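Local coordinates for protein transposable element Tc3 transposase (PDB 1TC3) that binds specifically to the terminal inverted repeats of the Tc3 transposon through this helix-turn-helix domain, so that the full transposase can cut and move the element, at residues C[2-7]-C[31-36]; C[22-27]-C[37-42]. All coordinates share one frame; numbering follows the deposited sequence.

Overall arrangement
Both contacts lie within one small all-helical DNA-binding domain and share helix 35-43. Contact 1 ties the arm 2-7 to Arg33 in the loop just before that helix. It is polar at the DNA side, with an arginine gripping a backbone carbonyl, and only Leu6 among its touching residues is buried. Contact 2 packs the start of helix 24-31 against helix 35-43. No hydrogen bond crosses it: its inner part is apolar, from Met27, Ile38 and Leu42, and its DNA-facing side meets phosphate. The two contacts touch through Arg35 on His25 and Leu6 on Tyr41. Contact 1 meets both DNA strands, mainly chain B, and contact 2 meets mainly chain A.

Contact 1 of 2, residues C[2-7]-C[31-36]; sequences RGSALS and ISRSRH. With nucleotides of chain B; nucleotides of chain A.
The N-terminal arm of this helix-turn-helix domain meets the loop before helix 35-43 through one long side chain, Arg33, which reaches Ser4 and Leu6. Arg33 NH1 donates to the backbone O of Ser4 at 2.6 Å. The N-H points fairly well at the oxygen (152°), and the oxygen lies near the guanidinium plane, but the donor is tilted 32° from the carbonyl plane. The same NH1 makes a weak bond to O3' of DA9 of chain B at 3.3 Å, also at the guanidinium edge. Leu6 CD2 sits over one guanidinium face, off toward the rim, and packs on Arg33 CG at 3.9 Å. The two side chains slide past each other in opposite directions. Arg33 CG is anti to the carbonyl carbon, and a bend at chi2 (-48°) turns the chain toward the arm. A salt bridge from Arg33 NE to Glu10 fixes the guanidinium further and links it to the start of helix 8-19.

Arm and helix hold the chain B strand from two grooves. On the minor-groove side Arg2 packs against DA9 of chain B, and its guanidinium lies between N2 of DG10 of chain B and O4' of DA13 of chain A, one over each face. Gly3 N gives a weak bond to O4' of DA9 of chain B. On the major-groove side His36 ND1 donates to N7 of DG10 of chain B at 2.9 Å, though the ring crowds O6 of that base, making its exact placement less sure. Ser34 grips the phosphate of DG10 of chain B: its N reaches OP2 at 3.1 Å, and its OG donates to the same oxygen at 2.8 Å. Ser34 is also the N-cap of helix 35-43, and its OG caps Cys37 N. Leu6 goes on inward to Leu14 and Tyr41, and its N is hydrogen-bonded to the hydroxyl of Tyr48.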
loop_
_atom_site.group_PDB
_atom_site.type_symbol
_atom_site.label_atom_id
_atom_site.label_comp_id
_atom_site.label_asym_id
_atom_site.label_seq_id
_atom_site.Cartn_x
_atom_site.Cartn_y
_atom_site.Cartn_z
ATOM N N ARG C 2 -4.172 5.537 12.941
ATOM C CA ARG C 2 -4.104 4.418 13.854
ATOM C C ARG C 2 -2.807 3.675 13.783
ATOM O O ARG C 2 -2.422 2.933 14.703
ATOM C CB ARG C 2 -5.311 3.516 13.730
ATOM C CG ARG C 2 -6.611 4.257 14.030
ATOM C CD ARG C 2 -6.880 4.402 15.529
ATOM N NE ARG C 2 -8.278 4.717 15.790
ATOM C CZ ARG C 2 -9.136 3.847 16.286
ATOM N NH1 ARG C 2 -8.754 2.601 16.606
ATOM N NH2 ARG C 2 -10.401 4.243 16.451
ATOM N N GLY C 3 -2.119 3.920 12.679
ATOM C CA GLY C 3 -0.829 3.306 12.459
ATOM C C GLY C 3 0.089 4.233 11.676
ATOM O O GLY C 3 -0.310 5.286 11.185
ATOM N N SER C 4 1.327 3.807 11.520
ATOM C CA SER C 4 2.300 4.584 10.800
ATOM C C SER C 4 2.026 4.677 9.332
ATOM O O SER C 4 1.404 3.794 8.717
ATOM C CB SER C 4 3.693 4.046 10.959
ATOM O OG SER C 4 3.658 2.668 11.239
ATOM N N ALA C 5 2.525 5.765 8.776
ATOM C CA ALA C 5 2.384 5.979 7.358
ATOM C C ALA C 5 3.298 5.014 6.592
ATOM O O ALA C 5 4.261 4.480 7.132
ATOM C CB ALA C 5 2.611 7.445 7.048
ATOM N N LEU C 6 3.002 4.762 5.325
ATOM C CA LEU C 6 3.781 3.811 4.542
ATOM C C LEU C 6 5.138 4.281 4.146
ATOM O O LEU C 6 5.278 5.313 3.488
ATOM C CB LEU C 6 3.077 3.309 3.247
ATOM C CG LEU C 6 1.696 2.726 3.481
ATOM C CD1 LEU C 6 0.885 2.850 2.200
ATOM C CD2 LEU C 6 1.859 1.295 3.953
ATOM N N SER C 7 6.101 3.437 4.472
ATOM C CA SER C 7 7.464 3.677 4.143
ATOM C C SER C 7 7.709 3.519 2.670
ATOM O O SER C 7 7.026 2.804 1.952
ATOM C CB SER C 7 8.384 2.800 4.953
ATOM O OG SER C 7 8.065 1.432 4.860
ATOM N N ILE C 31 2.761 -7.648 3.614
ATOM C CA ILE C 31 3.530 -6.664 4.360
ATOM C C ILE C 31 2.878 -6.229 5.644
ATOM O O ILE C 31 3.174 -5.196 6.240
ATOM C CB ILE C 31 3.792 -5.458 3.520
ATOM C CG1 ILE C 31 2.449 -4.785 3.371
ATOM C CG2 ILE C 31 4.359 -5.893 2.178
ATOM C CD1 ILE C 31 2.534 -3.569 2.473
ATOM N N SER C 32 1.997 -7.048 6.099
ATOM C CA SER C 32 1.344 -6.732 7.343
ATOM C C SER C 32 0.765 -5.347 7.460
ATOM O O SER C 32 0.929 -4.697 8.464
ATOM C CB SER C 32 2.226 -7.098 8.504
ATOM O OG SER C 32 2.787 -8.363 8.208
ATOM N N ARG C 33 0.019 -4.917 6.465
ATOM C CA ARG C 33 -0.639 -3.638 6.484
ATOM C C ARG C 33 -2.108 -3.811 6.148
ATOM O O ARG C 33 -2.478 -4.690 5.404
ATOM C CB ARG C 33 -0.020 -2.712 5.452
ATOM C CG ARG C 33 1.289 -2.091 5.904
ATOM C CD ARG C 33 1.250 -1.486 7.297
ATOM N NE ARG C 33 2.494 -0.782 7.575
ATOM C CZ ARG C 33 2.597 0.448 8.071
ATOM N NH1 ARG C 33 1.535 1.184 8.392
ATOM N NH2 ARG C 33 3.810 0.970 8.251
ATOM N N SER C 34 -2.944 -2.956 6.691
ATOM C CA SER C 34 -4.366 -2.969 6.446
ATOM C C SER C 34 -4.646 -2.780 4.954
ATOM O O SER C 34 -3.865 -2.189 4.202
ATOM C CB SER C 34 -5.002 -1.820 7.231
ATOM O OG SER C 34 -4.779 -0.581 6.567
ATOM N N ARG C 35 -5.793 -3.304 4.535
ATOM C CA ARG C 35 -6.218 -3.242 3.161
ATOM C C ARG C 35 -6.484 -1.801 2.822
ATOM O O ARG C 35 -6.167 -1.343 1.719
ATOM C CB ARG C 35 -7.462 -4.121 2.969
ATOM C CG ARG C 35 -7.190 -5.608 2.685
ATOM C CD ARG C 35 -8.430 -6.455 2.413
ATOM N NE ARG C 35 -9.438 -6.376 3.467
ATOM C CZ ARG C 35 -10.675 -5.973 3.239
ATOM N NH1 ARG C 35 -11.070 -5.644 1.998
ATOM N NH2 ARG C 35 -11.536 -5.912 4.259
ATOM N N HIS C 36 -7.042 -1.137 3.849
ATOM C CA HIS C 36 -7.399 0.257 3.821
ATOM C C HIS C 36 -6.242 1.106 3.345
ATOM O O HIS C 36 -6.352 1.832 2.363
ATOM C CB HIS C 36 -7.906 0.760 5.187
ATOM C CG HIS C 36 -8.619 2.080 5.113
ATOM N ND1 HIS C 36 -9.170 2.661 6.242
ATOM C CD2 HIS C 36 -8.851 2.903 4.049
ATOM C CE1 HIS C 36 -9.757 3.789 5.824
ATOM N NE2 HIS C 36 -9.590 3.961 4.515
ATOM P P DA B 9 -3.298 5.905 5.886
ATOM O OP1 DA B 9 -1.941 6.179 5.361
ATOM O OP2 DA B 9 -4.406 5.620 4.942
ATOM O "O5'" DA B 9 -3.121 4.712 6.929
ATOM C "C5'" DA B 9 -2.134 4.893 7.851
ATOM C "C4'" DA B 9 -2.237 3.871 8.950
ATOM O "O4'" DA B 9 -3.328 4.172 9.850
ATOM C "C3'" DA B 9 -2.416 2.444 8.480
ATOM O "O3'" DA B 9 -1.589 1.578 9.320
ATOM C "C2'" DA B 9 -3.934 2.284 8.565
ATOM C "C1'" DA B 9 -4.434 3.378 9.515
ATOM N N9 DA B 9 -5.491 4.239 8.959
ATOM C C8 DA B 9 -5.792 4.586 7.672
ATOM N N7 DA B 9 -6.818 5.382 7.549
ATOM C C5 DA B 9 -7.279 5.531 8.842
ATOM C C6 DA B 9 -8.341 6.269 9.372
ATOM N N6 DA B 9 -9.202 6.963 8.605
ATOM N N1 DA B 9 -8.504 6.249 10.711
ATOM C C2 DA B 9 -7.635 5.566 11.461
ATOM N N3 DA B 9 -6.581 4.846 11.065
ATOM C C4 DA B 9 -6.457 4.863 9.727
ATOM P P DG B 10 -2.037 0.091 9.492
ATOM O OP1 DG B 10 -1.066 -0.752 10.225
ATOM O OP2 DG B 10 -2.418 -0.234 8.106
ATOM O "O5'" DG B 10 -3.316 0.324 10.444
ATOM C "C5'" DG B 10 -3.257 0.153 11.831
ATOM C "C4'" DG B 10 -4.642 -0.108 12.423
ATOM O "O4'" DG B 10 -5.628 0.757 11.827
ATOM C "C3'" DG B 10 -5.177 -1.526 12.212
ATOM O "O3'" DG B 10 -5.239 -2.222 13.439
ATOM C "C2'" DG B 10 -6.566 -1.369 11.568
ATOM C "C1'" DG B 10 -6.894 0.098 11.789
ATOM N N9 DG B 10 -7.616 0.768 10.715
ATOM C C8 DG B 10 -7.220 1.004 9.417
ATOM N N7 DG B 10 -8.022 1.799 8.749
ATOM C C5 DG B 10 -8.921 2.215 9.722
ATOM C C6 DG B 10 -9.999 3.068 9.576
ATOM O O6 DG B 10 -10.321 3.663 8.554
ATOM N N1 DG B 10 -10.692 3.233 10.767
ATOM C C2 DG B 10 -10.371 2.600 11.947
ATOM N N2 DG B 10 -11.177 2.886 12.968
ATOM N N3 DG B 10 -9.334 1.779 12.108
ATOM C C4 DG B 10 -8.675 1.617 10.941
ATOM P P DA A 13 -12.031 7.714 19.374
ATOM O OP1 DA A 13 -12.664 6.665 20.210
ATOM O OP2 DA A 13 -12.405 9.147 19.515
ATOM O "O5'" DA A 13 -10.481 7.493 19.588
ATOM C "C5'" DA A 13 -10.068 6.204 20.025
ATOM C "C4'" DA A 13 -8.697 5.953 19.430
ATOM O "O4'" DA A 13 -8.764 6.292 18.018
ATOM C "C3'" DA A 13 -7.608 6.873 19.960
ATOM O "O3'" DA A 13 -6.361 6.276 19.675
ATOM C "C2'" DA A 13 -7.792 8.129 19.116
ATOM C "C1'" DA A 13 -8.034 7.468 17.762
ATOM N N9 DA A 13 -8.775 8.311 16.830
ATOM C C8 DA A 13 -9.882 9.097 17.002
ATOM N N7 DA A 13 -10.230 9.742 15.910
ATOM C C5 DA A 13 -9.273 9.380 14.960
ATOM C C6 DA A 13 -9.055 9.746 13.603
ATOM N N6 DA A 13 -9.846 10.549 12.887
ATOM N N1 DA A 13 -8.011 9.199 12.964
ATOM C C2 DA A 13 -7.225 8.375 13.654
ATOM N N3 DA A 13 -7.298 7.996 14.939
ATOM C C4 DA A 13 -8.371 8.500 15.526
#

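Contact 2 of 2, residues C[22-27]-C[37-42]; sequences VSLHEM and CIRVYL. Unlike the reference sequence in segment 37-42: Val40 (reference Glu). With nucleotides of chain A.
Leu24 and Arg39 meet on the DNA-facing side, their side chains crossing at about a right angle. Leu24 CD2 lies over one face of the guanidinium, 3.4 Å from Arg39 NE. At its edge the guanidinium holds one phosphate oxygen with two bonds: NE and NH2 of Arg39 both donate to OP2 of DG8 of chain A. The pair of bonds fixes the rotation of the group, and the bend at chi3 (-82°) turns it toward that phosphate.

Deeper in, the packing is apolar. Met27 and Leu42 reach toward each other tip to tip, with Met27 SD 3.7 Å from Leu42 CD1. Met27 SD also meets Ile38 CG2 at 4.0 Å, and Ile38 CD1 lies against the backbone C of Met27 at 3.9 Å. Helix 8-19 closes this core, with Met17 on Met27 and Leu14 on Ile38.

The start of helix 24-31 is held by Ser23, its N-cap. Glu26 N donates to Ser23 OG at 2.9 Å, and the hydroxyl in turn donates to OP1 of DG6 of chain A. One residue on, Leu24 N makes a weak bond to OP1 of DG7 of chain A. The helix start thus faces two successive phosphates, which its dipole would tend to favour. From the same turn His25 NE2 donates to N7 of DG7 of chain A at 2.9 Å, a base contact in the major groove. Helix 24-31, its N-terminus at the phosphates, and the recognition helix 35-43, joined by the short turn 32-34 and packed on helix 8-19, form the helix-turn-helix.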
loop_
_atom_site.group_PDB
_atom_site.type_symbol
_atom_site.label_atom_id
_atom_site.label_comp_id
_atom_site.label_asym_id
_atom_site.label_seq_id
_atom_site.Cartn_x
_atom_site.Cartn_y
_atom_site.Cartn_z
ATOM N N VAL C 22 -1.358 -8.774 -7.616
ATOM C CA VAL C 22 -1.652 -9.477 -6.378
ATOM C C VAL C 22 -2.906 -8.917 -5.824
ATOM O O VAL C 22 -3.252 -7.777 -6.084
ATOM C CB VAL C 22 -0.554 -9.259 -5.373
ATOM C CG1 VAL C 22 -1.037 -9.700 -3.977
ATOM C CG2 VAL C 22 0.698 -9.992 -5.798
ATOM N N SER C 23 -3.592 -9.717 -5.061
ATOM C CA SER C 23 -4.829 -9.293 -4.486
ATOM C C SER C 23 -4.570 -8.458 -3.275
ATOM O O SER C 23 -3.569 -8.665 -2.588
ATOM C CB SER C 23 -5.686 -10.471 -4.081
ATOM O OG SER C 23 -5.248 -10.941 -2.829
ATOM N N LEU C 24 -5.530 -7.559 -3.049
ATOM C CA LEU C 24 -5.496 -6.687 -1.918
ATOM C C LEU C 24 -5.174 -7.485 -0.684
ATOM O O LEU C 24 -4.230 -7.215 0.084
ATOM C CB LEU C 24 -6.842 -6.009 -1.675
ATOM C CG LEU C 24 -6.730 -4.515 -1.408
ATOM C CD1 LEU C 24 -6.086 -3.920 -2.640
ATOM C CD2 LEU C 24 -8.108 -3.876 -1.247
ATOM N N HIS C 25 -5.985 -8.496 -0.506
ATOM C CA HIS C 25 -5.839 -9.299 0.667
ATOM C C HIS C 25 -4.477 -9.935 0.771
ATOM O O HIS C 25 -3.928 -10.044 1.836
ATOM C CB HIS C 25 -6.922 -10.383 0.689
ATOM C CG HIS C 25 -8.220 -10.038 1.298
ATOM N ND1 HIS C 25 -8.502 -10.333 2.642
ATOM C CD2 HIS C 25 -9.317 -9.485 0.741
ATOM C CE1 HIS C 25 -9.767 -9.957 2.891
ATOM N NE2 HIS C 25 -10.286 -9.451 1.752
ATOM N N GLU C 26 -3.929 -10.421 -0.317
ATOM C CA GLU C 26 -2.645 -11.063 -0.172
ATOM C C GLU C 26 -1.574 -10.036 0.175
ATOM O O GLU C 26 -0.662 -10.228 0.999
ATOM C CB GLU C 26 -2.275 -11.916 -1.384
ATOM C CG GLU C 26 -1.040 -12.806 -1.120
ATOM C CD GLU C 26 -0.760 -13.727 -2.276
ATOM O OE1 GLU C 26 -1.238 -13.283 -3.412
ATOM O OE2 GLU C 26 -0.160 -14.788 -2.163
ATOM N N MET C 27 -1.731 -8.887 -0.453
ATOM C CA MET C 27 -0.853 -7.756 -0.249
ATOM C C MET C 27 -0.790 -7.439 1.247
ATOM O O MET C 27 0.256 -7.338 1.864
ATOM C CB MET C 27 -1.474 -6.592 -1.037
ATOM C CG MET C 27 -0.816 -6.407 -2.383
ATOM S SD MET C 27 -1.499 -5.023 -3.323
ATOM C CE MET C 27 -0.368 -5.182 -4.734
ATOM N N CYS C 37 -5.107 1.060 4.018
ATOM C CA CYS C 37 -4.091 1.922 3.484
ATOM C C CYS C 37 -3.729 1.508 2.095
ATOM O O CYS C 37 -3.749 2.299 1.138
ATOM C CB CYS C 37 -2.853 2.124 4.356
ATOM S SG CYS C 37 -2.398 0.579 5.103
ATOM N N ILE C 38 -3.418 0.230 1.990
ATOM C CA ILE C 38 -3.047 -0.312 0.701
ATOM C C ILE C 38 -3.955 0.170 -0.416
ATOM O O ILE C 38 -3.508 0.644 -1.464
ATOM C CB ILE C 38 -3.021 -1.811 0.772
ATOM C CG1 ILE C 38 -2.188 -2.231 1.966
ATOM C CG2 ILE C 38 -2.379 -2.339 -0.480
ATOM C CD1 ILE C 38 -1.741 -3.664 1.838
ATOM N N ARG C 39 -5.252 0.059 -0.175
ATOM C CA ARG C 39 -6.222 0.471 -1.173
ATOM C C ARG C 39 -6.001 1.906 -1.594
ATOM O O ARG C 39 -5.513 2.191 -2.700
ATOM C CB ARG C 39 -7.628 0.262 -0.684
ATOM C CG ARG C 39 -8.618 -0.069 -1.786
ATOM C CD ARG C 39 -10.045 -0.135 -1.255
ATOM N NE ARG C 39 -10.407 -1.409 -0.619
ATOM C CZ ARG C 39 -10.321 -1.655 0.670
ATOM N NH1 ARG C 39 -9.844 -0.730 1.499
ATOM N NH2 ARG C 39 -10.656 -2.836 1.139
ATOM N N VAL C 40 -6.338 2.796 -0.661
ATOM C CA VAL C 40 -6.214 4.224 -0.850
ATOM C C VAL C 40 -4.959 4.617 -1.612
ATOM O O VAL C 40 -5.034 5.330 -2.602
ATOM C CB VAL C 40 -6.290 4.975 0.475
ATOM C CG1 VAL C 40 -6.531 6.449 0.218
ATOM C CG2 VAL C 40 -7.415 4.462 1.351
ATOM N N TYR C 41 -3.813 4.132 -1.153
ATOM C CA TYR C 41 -2.540 4.421 -1.780
ATOM C C TYR C 41 -2.459 4.007 -3.234
ATOM O O TYR C 41 -1.986 4.764 -4.064
ATOM C CB TYR C 41 -1.387 3.715 -1.060
ATOM C CG TYR C 41 -0.107 3.732 -1.884
ATOM C CD1 TYR C 41 0.581 4.923 -2.087
ATOM C CD2 TYR C 41 0.399 2.578 -2.483
ATOM C CE1 TYR C 41 1.769 4.967 -2.813
ATOM C CE2 TYR C 41 1.573 2.598 -3.237
ATOM C CZ TYR C 41 2.256 3.801 -3.395
ATOM O OH TYR C 41 3.405 3.825 -4.110
ATOM N N LEU C 42 -2.866 2.782 -3.540
ATOM C CA LEU C 42 -2.772 2.325 -4.903
ATOM C C LEU C 42 -3.747 3.066 -5.798
ATOM O O LEU C 42 -3.588 3.142 -7.021
ATOM C CB LEU C 42 -2.923 0.788 -5.065
ATOM C CG LEU C 42 -1.845 -0.023 -4.330
ATOM C CD1 LEU C 42 -2.301 -1.467 -4.188
ATOM C CD2 LEU C 42 -0.583 -0.062 -5.165
ATOM P P DG A 7 -9.182 -8.738 -3.247
ATOM O OP1 DG A 7 -8.597 -7.973 -4.371
ATOM O OP2 DG A 7 -8.606 -8.920 -1.906
ATOM O "O5'" DG A 7 -10.563 -8.030 -3.016
ATOM C "C5'" DG A 7 -11.159 -7.644 -4.213
ATOM C "C4'" DG A 7 -12.624 -7.406 -3.970
ATOM O "O4'" DG A 7 -13.225 -8.499 -3.234
ATOM C "C3'" DG A 7 -12.860 -6.302 -2.992
ATOM O "O3'" DG A 7 -12.572 -5.085 -3.619
ATOM C "C2'" DG A 7 -14.358 -6.480 -2.730
ATOM C "C1'" DG A 7 -14.334 -7.977 -2.507
ATOM N N9 DG A 7 -14.016 -8.185 -1.137
ATOM C C8 DG A 7 -12.818 -8.595 -0.640
ATOM N N7 DG A 7 -12.828 -8.666 0.665
ATOM C C5 DG A 7 -14.104 -8.235 1.034
ATOM C C6 DG A 7 -14.690 -8.052 2.308
ATOM O O6 DG A 7 -14.226 -8.262 3.441
ATOM N N1 DG A 7 -15.977 -7.611 2.208
ATOM C C2 DG A 7 -16.636 -7.329 1.053
ATOM N N2 DG A 7 -17.899 -6.910 1.213
ATOM N N3 DG A 7 -16.108 -7.468 -0.152
ATOM C C4 DG A 7 -14.827 -7.884 -0.072
ATOM P P DG A 8 -12.165 -3.784 -2.789
ATOM O OP1 DG A 8 -11.511 -2.883 -3.747
ATOM O OP2 DG A 8 -11.507 -4.177 -1.519
ATOM O "O5'" DG A 8 -13.584 -3.172 -2.520
ATOM C "C5'" DG A 8 -14.050 -2.904 -1.288
ATOM C "C4'" DG A 8 -15.540 -2.688 -1.416
ATOM O "O4'" DG A 8 -16.231 -3.828 -0.938
ATOM C "C3'" DG A 8 -16.094 -1.528 -0.614
ATOM O "O3'" DG A 8 -16.769 -0.738 -1.493
ATOM C "C2'" DG A 8 -16.996 -2.119 0.463
ATOM C "C1'" DG A 8 -16.576 -3.568 0.403
ATOM N N9 DG A 8 -15.482 -3.988 1.275
ATOM C C8 DG A 8 -14.231 -4.548 1.181
ATOM N N7 DG A 8 -13.699 -4.872 2.331
ATOM C C5 DG A 8 -14.692 -4.603 3.254
ATOM C C6 DG A 8 -14.725 -4.806 4.654
ATOM O O6 DG A 8 -13.828 -5.218 5.394
ATOM N N1 DG A 8 -15.940 -4.464 5.194
ATOM C C2 DG A 8 -16.952 -3.942 4.478
ATOM N N2 DG A 8 -17.995 -3.607 5.197
ATOM N N3 DG A 8 -16.943 -3.707 3.174
ATOM C C4 DG A 8 -15.806 -4.099 2.619
ATOM P P DG A 6 -7.197 -13.956 -1.332
ATOM O OP1 DG A 6 -5.861 -13.817 -1.894
ATOM O OP2 DG A 6 -7.465 -13.677 0.081
ATOM O "O5'" DG A 6 -8.265 -13.076 -2.103
ATOM C "C5'" DG A 6 -8.497 -13.063 -3.490
ATOM C "C4'" DG A 6 -9.903 -12.530 -3.794
ATOM O "O4'" DG A 6 -10.907 -13.314 -3.108
ATOM C "C3'" DG A 6 -10.260 -11.167 -3.249
ATOM O "O3'" DG A 6 -9.507 -10.170 -3.887
ATOM C "C2'" DG A 6 -11.732 -11.177 -3.664
ATOM C "C1'" DG A 6 -12.101 -12.529 -3.081
ATOM N N9 DG A 6 -12.489 -12.378 -1.707
ATOM C C8 DG A 6 -11.695 -12.752 -0.658
ATOM N N7 DG A 6 -12.250 -12.544 0.511
ATOM C C5 DG A 6 -13.492 -12.025 0.200
ATOM C C6 DG A 6 -14.522 -11.576 1.053
ATOM O O6 DG A 6 -14.544 -11.555 2.309
ATOM N N1 DG A 6 -15.604 -11.116 0.303
ATOM C C2 DG A 6 -15.641 -11.081 -1.081
ATOM N N2 DG A 6 -16.746 -10.592 -1.642
ATOM N N3 DG A 6 -14.666 -11.477 -1.884
ATOM C C4 DG A 6 -13.635 -11.916 -1.171
#